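Glycoside Hydrolase (Bacteroides uniformis, PDB 5T99) probably hydrolyses terminal beta-linked galactose from agarose-derived oligosaccharides, as a family 2 glycoside hydrolase that binds the inhibitor D-galacto-isofagomine. Local coordinates at residues V409-S422 / D442-A456. Residues are numbered along the deposited sequence; the frame is centred on the assembly and turned at random.
Sequences VIMWSIGNEILEQS and DPTRPSTCGFNYYPA. With GIF (D-galacto-isofagomine), chain C; EDO (1,2-ethanediol), chain P; EDO (1,2-ethanediol), chain J.
Trp412 N donates to Pro446 O and Trp412 O accepts from Thr448 N, opening the backbone pairing of two parallel barrel strands, 409-416 and 447-451, joined by helix 427-441 in a beta-alpha-beta unit. A beta bulge between Ser413 and Asn416 shifts the register by one; beyond it Glu417 N reaches Gly450 O (2.8 Å).

Charged and polar side chains fasten the N-terminal end. Arg445, extended from CG to NE, sends NE to Val409 O (2.7 Å) from above the carbonyl plane, while NH1 forms a salt bridge with Asp442 OD2. That same oxygen takes Trp412 NE1 (3.0 Å) on its anti side, in the indole plane. Replacing Arg445 by an alanine is likely to leave Val409 O without this donor and Asp442 OD2 with Trp412 NE1 but no positive mate.

At the C-terminal end, the Gln421 amide is gripped at both ends: NE2 gives one hydrogen to Asn452 OD1 (2.7 Å) and the other to Ile418 O, while OE1 accepts Tyr453 N. The Asn452 amide stacks on the Glu417 carboxylate, planes 19° apart. Glu417 OE2 takes a weak bond from the ring nitrogen of galacto-isofagomine (3.0 Å). Gln421, by fixing the stacked Asn452 amide, probably helps position this pocket carboxylate.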
ATOM      1  N   VAL A 409      -3.474  -9.251   7.868  1.00 13.79           N
ATOM      2  CA  VAL A 409      -4.891  -8.971   7.546  1.00 13.68           C
ATOM      3  C   VAL A 409      -5.772  -9.312   8.743  1.00 13.45           C
ATOM      4  O   VAL A 409      -5.727 -10.434   9.242  1.00 13.27           O
ATOM      5  CB  VAL A 409      -5.377  -9.749   6.301  1.00 13.38           C
ATOM      6  CG1 VAL A 409      -6.845  -9.474   6.037  1.00 13.27           C
ATOM      7  CG2 VAL A 409      -4.544  -9.360   5.094  1.00 13.41           C
ATOM      8  N   ILE A 410      -6.546  -8.336   9.205  1.00 13.29           N
ATOM      9  CA  ILE A 410      -7.441  -8.539  10.346  1.00 13.40           C
ATOM     10  C   ILE A 410      -8.914  -8.348  10.040  1.00 13.52           C
ATOM     11  O   ILE A 410      -9.738  -8.768  10.849  1.00 14.53           O
ATOM     12  CB  ILE A 410      -7.055  -7.664  11.569  1.00 13.36           C
ATOM     13  CG1 ILE A 410      -7.024  -6.161  11.220  1.00 13.31           C
ATOM     14  CG2 ILE A 410      -5.704  -8.120  12.105  1.00 13.57           C
ATOM     15  CD1 ILE A 410      -6.989  -5.247  12.427  1.00 13.11           C
ATOM     16  N   MET A 411      -9.258  -7.714   8.923  1.00 13.29           N
ATOM     17  CA  MET A 411     -10.648  -7.583   8.511  1.00 13.50           C
ATOM     18  C   MET A 411     -10.793  -7.718   6.991  1.00 13.59           C
ATOM     19  O   MET A 411      -9.866  -7.424   6.246  1.00 14.09           O
ATOM     20  CB  MET A 411     -11.212  -6.232   8.933  1.00 13.60           C
ATOM     21  CG  MET A 411     -11.022  -5.845  10.388  1.00 13.55           C
ATOM     22  SD  MET A 411     -12.066  -4.418  10.755  1.00 14.34           S
ATOM     23  CE  MET A 411     -11.344  -3.786  12.268  1.00 14.29           C
ATOM     24  N   TRP A 412     -11.961  -8.172   6.551  1.00 13.56           N
ATOM     25  CA  TRP A 412     -12.363  -8.130   5.150  1.00 13.63           C
ATOM     26  C   TRP A 412     -13.362  -6.987   4.981  1.00 14.06           C
ATOM     27  O   TRP A 412     -14.484  -7.068   5.478  1.00 14.38           O
ATOM     28  CB  TRP A 412     -13.011  -9.451   4.727  1.00 13.32           C
ATOM     29  CG  TRP A 412     -12.182 -10.656   5.005  1.00 13.29           C
ATOM     30  CD1 TRP A 412     -12.423 -11.609   5.944  1.00 13.27           C
ATOM     31  CD2 TRP A 412     -10.970 -11.037   4.350  1.00 13.23           C
ATOM     32  NE1 TRP A 412     -11.449 -12.564   5.907  1.00 13.22           N
ATOM     33  CE2 TRP A 412     -10.541 -12.239   4.939  1.00 13.28           C
ATOM     34  CE3 TRP A 412     -10.209 -10.480   3.314  1.00 13.37           C
ATOM     35  CZ2 TRP A 412      -9.376 -12.903   4.531  1.00 13.59           C
ATOM     36  CZ3 TRP A 412      -9.054 -11.136   2.902  1.00 13.32           C
ATOM     37  CH2 TRP A 412      -8.646 -12.335   3.511  1.00 13.49           C
ATOM     38  N   SER A 413     -12.956  -5.907   4.310  1.00 14.47           N
ATOM     39  CA  SER A 413     -13.864  -4.780   4.055  1.00 14.36           C
ATOM     40  C   SER A 413     -14.575  -5.033   2.725  1.00 14.56           C
ATOM     41  O   SER A 413     -13.927  -5.100   1.677  1.00 14.32           O
ATOM     42  CB  SER A 413     -13.106  -3.454   4.036  1.00 14.32           C
ATOM     43  OG  SER A 413     -13.988  -2.346   3.934  1.00 14.27           O
ATOM     44  N   ILE A 414     -15.899  -5.183   2.782  1.00 14.64           N
ATOM     45  CA  ILE A 414     -16.702  -5.557   1.603  1.00 14.95           C
ATOM     46  C   ILE A 414     -17.014  -4.408   0.644  1.00 15.30           C
ATOM     47  O   ILE A 414     -17.450  -4.641  -0.493  1.00 16.36           O
ATOM     48  CB  ILE A 414     -18.038  -6.261   1.980  1.00 14.76           C
ATOM     49  CG1 ILE A 414     -18.857  -5.436   2.978  1.00 14.80           C
ATOM     50  CG2 ILE A 414     -17.761  -7.659   2.518  1.00 14.69           C
ATOM     51  CD1 ILE A 414     -20.295  -5.880   3.113  1.00 15.09           C
ATOM     52  N   GLY A 415     -16.814  -3.182   1.087  1.00 15.35           N
ATOM     53  CA  GLY A 415     -17.056  -2.042   0.234  1.00 15.71           C
ATOM     54  C   GLY A 415     -16.746  -0.725   0.911  1.00 16.07           C
ATOM     55  O   GLY A 415     -16.595  -0.644   2.139  1.00 15.59           O
ATOM     56  N   ASN A 416     -16.669   0.312   0.089  1.00 16.86           N
ATOM     57  CA  ASN A 416     -16.434   1.667   0.558  1.00 17.76           C
ATOM     58  C   ASN A 416     -17.470   2.625   0.005  1.00 17.86           C
ATOM     59  O   ASN A 416     -17.611   2.748  -1.217  1.00 18.33           O
ATOM     60  CB  ASN A 416     -15.052   2.128   0.123  1.00 18.21           C
ATOM     61  CG  ASN A 416     -14.865   3.609   0.307  1.00 18.72           C
ATOM     62  OD1 ASN A 416     -14.729   4.089   1.433  1.00 18.55           O
ATOM     63  ND2 ASN A 416     -14.886   4.354  -0.799  1.00 19.14           N
ATOM     64  N   GLU A 417     -18.174   3.309   0.905  1.00 18.36           N
ATOM     65  CA  GLU A 417     -19.123   4.388   0.551  1.00 18.88           C
ATOM     66  C   GLU A 417     -20.141   4.000  -0.521  1.00 19.01           C
ATOM     67  O   GLU A 417     -20.507   4.817  -1.362  1.00 20.69           O
ATOM     68  CB  GLU A 417     -18.358   5.652   0.117  1.00 18.65           C
ATOM     69  CG  GLU A 417     -17.385   6.164   1.161  1.00 18.69           C
ATOM     70  CD  GLU A 417     -16.842   7.546   0.858  1.00 18.66           C
ATOM     71  OE1 GLU A 417     -16.693   7.907  -0.331  1.00 18.75           O
ATOM     72  OE2 GLU A 417     -16.546   8.268   1.820  1.00 18.89           O
ATOM     73  N   ILE A 418     -20.584   2.753  -0.500  1.00 19.08           N
ATOM     74  CA  ILE A 418     -21.449   2.236  -1.561  1.00 19.45           C
ATOM     75  C   ILE A 418     -22.833   2.893  -1.570  1.00 19.83           C
ATOM     76  O   ILE A 418     -23.376   3.221  -0.518  1.00 20.21           O
ATOM     77  CB  ILE A 418     -21.551   0.689  -1.546  1.00 19.57           C
ATOM     78  CG1 ILE A 418     -22.357   0.135  -0.341  1.00 19.85           C
ATOM     79  CG2 ILE A 418     -20.167   0.073  -1.709  1.00 19.69           C
ATOM     80  CD1 ILE A 418     -21.790   0.282   1.058  1.00 19.74           C
ATOM     81  N   LEU A 419     -23.389   3.098  -2.764  1.00 20.69           N
ATOM     82  CA  LEU A 419     -24.672   3.820  -2.912  1.00 21.95           C
ATOM     83  C   LEU A 419     -25.880   3.080  -2.296  1.00 21.77           C
ATOM     84  O   LEU A 419     -26.879   3.713  -1.920  1.00 22.09           O
ATOM     85  CB  LEU A 419     -24.933   4.167  -4.384  1.00 22.89           C
ATOM     86  CG  LEU A 419     -24.298   5.480  -4.875  1.00 24.38           C
ATOM     87  CD1 LEU A 419     -22.867   5.678  -4.382  1.00 24.54           C
ATOM     88  CD2 LEU A 419     -24.359   5.557  -6.395  1.00 24.30           C
ATOM     89  N   GLU A 420     -25.749   1.759  -2.150  1.00 20.29           N
ATOM     90  CA  GLU A 420     -26.759   0.918  -1.503  1.00 19.93           C
ATOM     91  C   GLU A 420     -27.047   1.318  -0.044  1.00 20.22           C
ATOM     92  O   GLU A 420     -28.087   0.942   0.493  1.00 20.72           O
ATOM     93  CB  GLU A 420     -26.374  -0.578  -1.589  1.00 19.26           C
ATOM     94  CG  GLU A 420     -26.494  -1.205  -2.986  1.00 18.68           C
ATOM     95  CD  GLU A 420     -25.337  -0.897  -3.951  1.00 19.15           C
ATOM     96  OE1 GLU A 420     -24.416  -0.099  -3.621  1.00 19.00           O
ATOM     97  OE2 GLU A 420     -25.345  -1.456  -5.072  1.00 19.13           O
ATOM     98  N   GLN A 421     -26.162   2.091   0.587  1.00 20.27           N
ATOM     99  CA  GLN A 421     -26.461   2.716   1.882  1.00 21.09           C
ATOM    100  C   GLN A 421     -27.814   3.454   1.915  1.00 22.14           C
ATOM    101  O   GLN A 421     -28.511   3.432   2.940  1.00 22.13           O
ATOM    102  CB  GLN A 421     -25.373   3.725   2.260  1.00 21.39           C
ATOM    103  CG  GLN A 421     -24.027   3.142   2.638  1.00 21.28           C
ATOM    104  CD  GLN A 421     -22.995   4.234   2.740  1.00 21.03           C
ATOM    105  OE1 GLN A 421     -22.696   4.721   3.831  1.00 20.73           O
ATOM    106  NE2 GLN A 421     -22.491   4.672   1.598  1.00 20.81           N
ATOM    107  N   SER A 422     -28.167   4.122   0.813  1.00 23.02           N
ATOM    108  CA  SER A 422     -29.451   4.831   0.727  1.00 24.53           C
ATOM    109  C   SER A 422     -30.648   4.049   0.109  1.00 23.68           C
ATOM    110  O   SER A 422     -31.743   4.583   0.108  1.00 24.77           O
ATOM    111  CB  SER A 422     -29.274   6.209   0.051  1.00 24.45           C
ATOM    112  OG  SER A 422     -28.937   6.077  -1.317  1.00 25.71           O
ATOM    113  N   ASP A 442     -13.660 -17.435   5.335  1.00 16.12           N
ATOM    114  CA  ASP A 442     -12.695 -17.192   6.408  1.00 15.96           C
ATOM    115  C   ASP A 442     -13.391 -16.595   7.647  1.00 15.71           C
ATOM    116  O   ASP A 442     -13.423 -15.361   7.826  1.00 15.42           O
ATOM    117  CB  ASP A 442     -11.543 -16.290   5.926  1.00 15.96           C
ATOM    118  CG  ASP A 442     -10.493 -16.065   6.997  1.00 16.17           C
ATOM    119  OD1 ASP A 442     -10.187 -17.042   7.727  1.00 16.15           O
ATOM    120  OD2 ASP A 442      -9.978 -14.918   7.126  1.00 16.23           O
ATOM    121  N   PRO A 443     -13.940 -17.473   8.516  1.00 15.17           N
ATOM    122  CA  PRO A 443     -14.514 -16.989   9.780  1.00 14.89           C
ATOM    123  C   PRO A 443     -13.489 -16.538  10.826  1.00 14.75           C
ATOM    124  O   PRO A 443     -13.905 -16.070  11.875  1.00 14.40           O
ATOM    125  CB  PRO A 443     -15.304 -18.192  10.293  1.00 14.74           C
ATOM    126  CG  PRO A 443     -14.600 -19.364   9.709  1.00 15.06           C
ATOM    127  CD  PRO A 443     -14.111 -18.929   8.360  1.00 15.01           C
ATOM    128  N   THR A 444     -12.183 -16.654  10.544  1.00 14.58           N
ATOM    129  CA  THR A 444     -11.131 -16.235  11.497  1.00 14.50           C
ATOM    130  C   THR A 444     -10.845 -14.728  11.496  1.00 14.71           C
ATOM    131  O   THR A 444      -9.970 -14.265  12.248  1.00 14.73           O
ATOM    132  CB  THR A 444      -9.784 -16.960  11.248  1.00 13.96           C
ATOM    133  OG1 THR A 444      -9.140 -16.413  10.095  1.00 13.70           O
ATOM    134  CG2 THR A 444      -9.993 -18.460  11.073  1.00 13.87           C
ATOM    135  N   ARG A 445     -11.546 -13.986  10.638  1.00 14.69           N
ATOM    136  CA  ARG A 445     -11.385 -12.544  10.512  1.00 14.31           C
ATOM    137  C   ARG A 445     -12.748 -11.914  10.280  1.00 14.02           C
ATOM    138  O   ARG A 445     -13.528 -12.431   9.482  1.00 14.15           O
ATOM    139  CB  ARG A 445     -10.492 -12.217   9.321  1.00 14.38           C
ATOM    140  CG  ARG A 445      -9.034 -12.627   9.476  1.00 14.40           C
ATOM    141  CD  ARG A 445      -8.246 -12.224   8.239  1.00 14.35           C
ATOM    142  NE  ARG A 445      -6.860 -12.690   8.251  1.00 14.13           N
ATOM    143  CZ  ARG A 445      -6.445 -13.922   7.955  1.00 14.21           C
ATOM    144  NH1 ARG A 445      -7.295 -14.886   7.617  1.00 13.94           N
ATOM    145  NH2 ARG A 445      -5.141 -14.195   8.009  1.00 14.56           N
ATOM    146  N   PRO A 446     -13.046 -10.802  10.975  1.00 13.89           N
ATOM    147  CA  PRO A 446     -14.351 -10.156  10.794  1.00 13.49           C
ATOM    148  C   PRO A 446     -14.517  -9.427   9.472  1.00 13.34           C
ATOM    149  O   PRO A 446     -13.532  -8.977   8.886  1.00 13.30           O
ATOM    150  CB  PRO A 446     -14.405  -9.152  11.946  1.00 13.38           C
ATOM    151  CG  PRO A 446     -12.985  -8.882  12.272  1.00 13.51           C
ATOM    152  CD  PRO A 446     -12.312 -10.201  12.108  1.00 13.64           C
ATOM    153  N   SER A 447     -15.766  -9.331   9.014  1.00 13.13           N
ATOM    154  CA  SER A 447     -16.126  -8.469   7.898  1.00 12.71           C
ATOM    155  C   SER A 447     -16.337  -7.045   8.396  1.00 12.66           C
ATOM    156  O   SER A 447     -16.676  -6.813   9.555  1.00 12.11           O
ATOM    157  CB  SER A 447     -17.409  -8.964   7.244  1.00 12.73           C
ATOM    158  OG  SER A 447     -18.500  -8.931   8.151  1.00 12.61           O
ATOM    159  N   THR A 448     -16.153  -6.089   7.501  1.00 13.08           N
ATOM    160  CA  THR A 448     -16.399  -4.691   7.803  1.00 13.15           C
ATOM    161  C   THR A 448     -16.793  -3.962   6.520  1.00 13.74           C
ATOM    162  O   THR A 448     -16.848  -4.563   5.438  1.00 13.40           O
ATOM    163  CB  THR A 448     -15.149  -4.056   8.461  1.00 13.10           C
ATOM    164  OG1 THR A 448     -15.443  -2.745   8.972  1.00 12.51           O
ATOM    165  CG2 THR A 448     -14.002  -3.977   7.470  1.00 13.25           C
ATOM    166  N   CYS A 449     -17.070  -2.667   6.659  1.00 14.42           N
ATOM    167  CA  CYS A 449     -17.478  -1.821   5.546  1.00 14.94           C
ATOM    168  C   CYS A 449     -17.300  -0.367   5.966  1.00 15.31           C
ATOM    169  O   CYS A 449     -17.383  -0.049   7.159  1.00 15.45           O
ATOM    170  CB  CYS A 449     -18.942  -2.111   5.167  1.00 15.05           C
ATOM    171  SG  CYS A 449     -19.477  -1.470   3.561  1.00 15.27           S
ATOM    172  N   GLY A 450     -17.037   0.505   4.995  1.00 15.81           N
ATOM    173  CA  GLY A 450     -16.814   1.940   5.259  1.00 16.16           C
ATOM    174  C   GLY A 450     -18.038   2.756   4.892  1.00 15.86           C
ATOM    175  O   GLY A 450     -18.354   2.881   3.706  1.00 15.90           O
ATOM    176  N   PHE A 451     -18.728   3.298   5.894  1.00 15.96           N
ATOM    177  CA  PHE A 451     -20.000   4.007   5.684  1.00 16.46           C
ATOM    178  C   PHE A 451     -19.856   5.525   5.757  1.00 17.17           C
ATOM    179  O   PHE A 451     -19.494   6.067   6.805  1.00 17.21           O
ATOM    180  CB  PHE A 451     -21.033   3.568   6.716  1.00 16.19           C
ATOM    181  CG  PHE A 451     -21.324   2.093   6.697  1.00 16.16           C
ATOM    182  CD1 PHE A 451     -21.853   1.488   5.561  1.00 16.10           C
ATOM    183  CD2 PHE A 451     -21.082   1.302   7.827  1.00 16.03           C
ATOM    184  CE1 PHE A 451     -22.135   0.124   5.555  1.00 16.23           C
ATOM    185  CE2 PHE A 451     -21.355  -0.057   7.819  1.00 15.91           C
ATOM    186  CZ  PHE A 451     -21.887  -0.649   6.684  1.00 15.90           C
ATOM    187  N   ASN A 452     -20.156   6.206   4.649  1.00 18.19           N
ATOM    188  CA  ASN A 452     -20.153   7.684   4.610  1.00 18.83           C
ATOM    189  C   ASN A 452     -21.511   8.338   4.796  1.00 19.43           C
ATOM    190  O   ASN A 452     -21.564   9.525   5.142  1.00 20.52           O
ATOM    191  CB  ASN A 452     -19.501   8.225   3.338  1.00 18.94           C
ATOM    192  CG  ASN A 452     -20.212   7.801   2.062  1.00 18.66           C
ATOM    193  OD1 ASN A 452     -20.872   6.760   2.006  1.00 17.65           O
ATOM    194  ND2 ASN A 452     -20.033   8.599   1.007  1.00 18.72           N
ATOM    195  N   TYR A 453     -22.607   7.615   4.574  1.00 19.49           N
ATOM    196  CA  TYR A 453     -23.919   8.204   4.830  1.00 19.64           C
ATOM    197  C   TYR A 453     -24.210   8.001   6.322  1.00 19.60           C
ATOM    198  O   TYR A 453     -23.764   7.012   6.928  1.00 19.74           O
ATOM    199  CB  TYR A 453     -25.009   7.589   3.954  1.00 20.53           C
ATOM    200  CG  TYR A 453     -24.883   7.764   2.441  1.00 21.49           C
ATOM    201  CD1 TYR A 453     -23.741   8.294   1.840  1.00 22.49           C
ATOM    202  CD2 TYR A 453     -25.911   7.339   1.601  1.00 22.70           C
ATOM    203  CE1 TYR A 453     -23.643   8.421   0.459  1.00 23.23           C
ATOM    204  CE2 TYR A 453     -25.814   7.453   0.221  1.00 23.04           C
ATOM    205  CZ  TYR A 453     -24.676   7.992  -0.342  1.00 23.52           C
ATOM    206  OH  TYR A 453     -24.562   8.113  -1.710  1.00 25.36           O
ATOM    207  N   TYR A 454     -24.908   8.959   6.916  1.00 19.30           N
ATOM    208  CA  TYR A 454     -25.379   8.846   8.293  1.00 19.58           C
ATOM    209  C   TYR A 454     -26.695   9.633   8.467  1.00 19.26           C
ATOM    210  O   TYR A 454     -26.747  10.801   8.094  1.00 19.12           O
ATOM    211  CB  TYR A 454     -24.326   9.348   9.290  1.00 19.83           C
ATOM    212  CG  TYR A 454     -24.785   9.173  10.714  1.00 20.21           C
ATOM    213  CD1 TYR A 454     -24.513   8.006  11.417  1.00 20.11           C
ATOM    214  CD2 TYR A 454     -25.549  10.156  11.342  1.00 20.83           C
ATOM    215  CE1 TYR A 454     -24.972   7.830  12.711  1.00 20.36           C
ATOM    216  CE2 TYR A 454     -26.010   9.993  12.635  1.00 20.88           C
ATOM    217  CZ  TYR A 454     -25.721   8.828  13.317  1.00 21.11           C
ATOM    218  OH  TYR A 454     -26.180   8.687  14.613  1.00 22.10           O
ATOM    219  N   PRO A 455     -27.742   9.038   9.052  1.00 18.91           N
ATOM    220  CA  PRO A 455     -27.733   7.702   9.687  1.00 18.46           C
ATOM    221  C   PRO A 455     -28.098   6.504   8.772  1.00 17.73           C
ATOM    222  O   PRO A 455     -28.184   5.384   9.269  1.00 17.49           O
ATOM    223  CB  PRO A 455     -28.787   7.863  10.798  1.00 18.69           C
ATOM    224  CG  PRO A 455     -29.782   8.818  10.203  1.00 18.71           C
ATOM    225  CD  PRO A 455     -28.961   9.799   9.394  1.00 18.68           C
ATOM    226  N   ALA A 456     -28.275   6.731   7.468  1.00 16.98           N
ATOM    227  CA  ALA A 456     -28.884   5.743   6.545  1.00 16.91           C
ATOM    228  C   ALA A 456     -28.533   4.262   6.780  1.00 16.79           C
ATOM    229  O   ALA A 456     -29.390   3.511   7.211  1.00 16.73           O
ATOM    230  CB  ALA A 456     -28.644   6.135   5.087  1.00 16.38           C
TER
HETATM  231  C   GIF C 901     -13.538   8.060  -0.536  1.00 18.07           C
HETATM  232  N   GIF C 901     -13.941   9.056   0.446  1.00 18.35           N
HETATM  233  O   GIF C 901     -12.169  13.086   0.396  1.00 18.41           O
HETATM  234  C1  GIF C 901     -12.125   8.337  -1.008  1.00 17.93           C
HETATM  235  O1  GIF C 901     -12.750  10.057  -2.567  1.00 18.58           O
HETATM  236  C2  GIF C 901     -11.946   9.797  -1.418  1.00 18.30           C
HETATM  237  O2  GIF C 901     -11.829   7.494  -2.119  1.00 16.65           O
HETATM  238  C3  GIF C 901     -12.335  10.750  -0.291  1.00 18.41           C
HETATM  239  C4  GIF C 901     -13.761  10.472   0.175  1.00 18.45           C
HETATM  240  C5  GIF C 901     -12.199  12.206  -0.737  1.00 18.53           C
HETATM  241  C1  EDO P 914     -17.970  11.559   2.892  1.00 42.61           C
HETATM  242  O1  EDO P 914     -19.122  11.799   3.731  1.00 45.01           O
HETATM  243  C2  EDO P 914     -18.271  11.877   1.435  1.00 41.14           C
HETATM  244  O2  EDO P 914     -17.316  11.200   0.613  1.00 40.46           O
HETATM  245  C1  EDO J 908      -3.423 -16.686   9.733  1.00 24.28           C
HETATM  246  O1  EDO J 908      -4.280 -17.260   8.712  1.00 24.12           O
HETATM  247  C2  EDO J 908      -2.023 -17.310   9.755  1.00 23.70           C
HETATM  248  O2  EDO J 908      -0.983 -16.361   9.433  1.00 22.22           O
HETATM  249  O   HOH W   1     -20.791   7.716  -1.830  1.00 27.58           O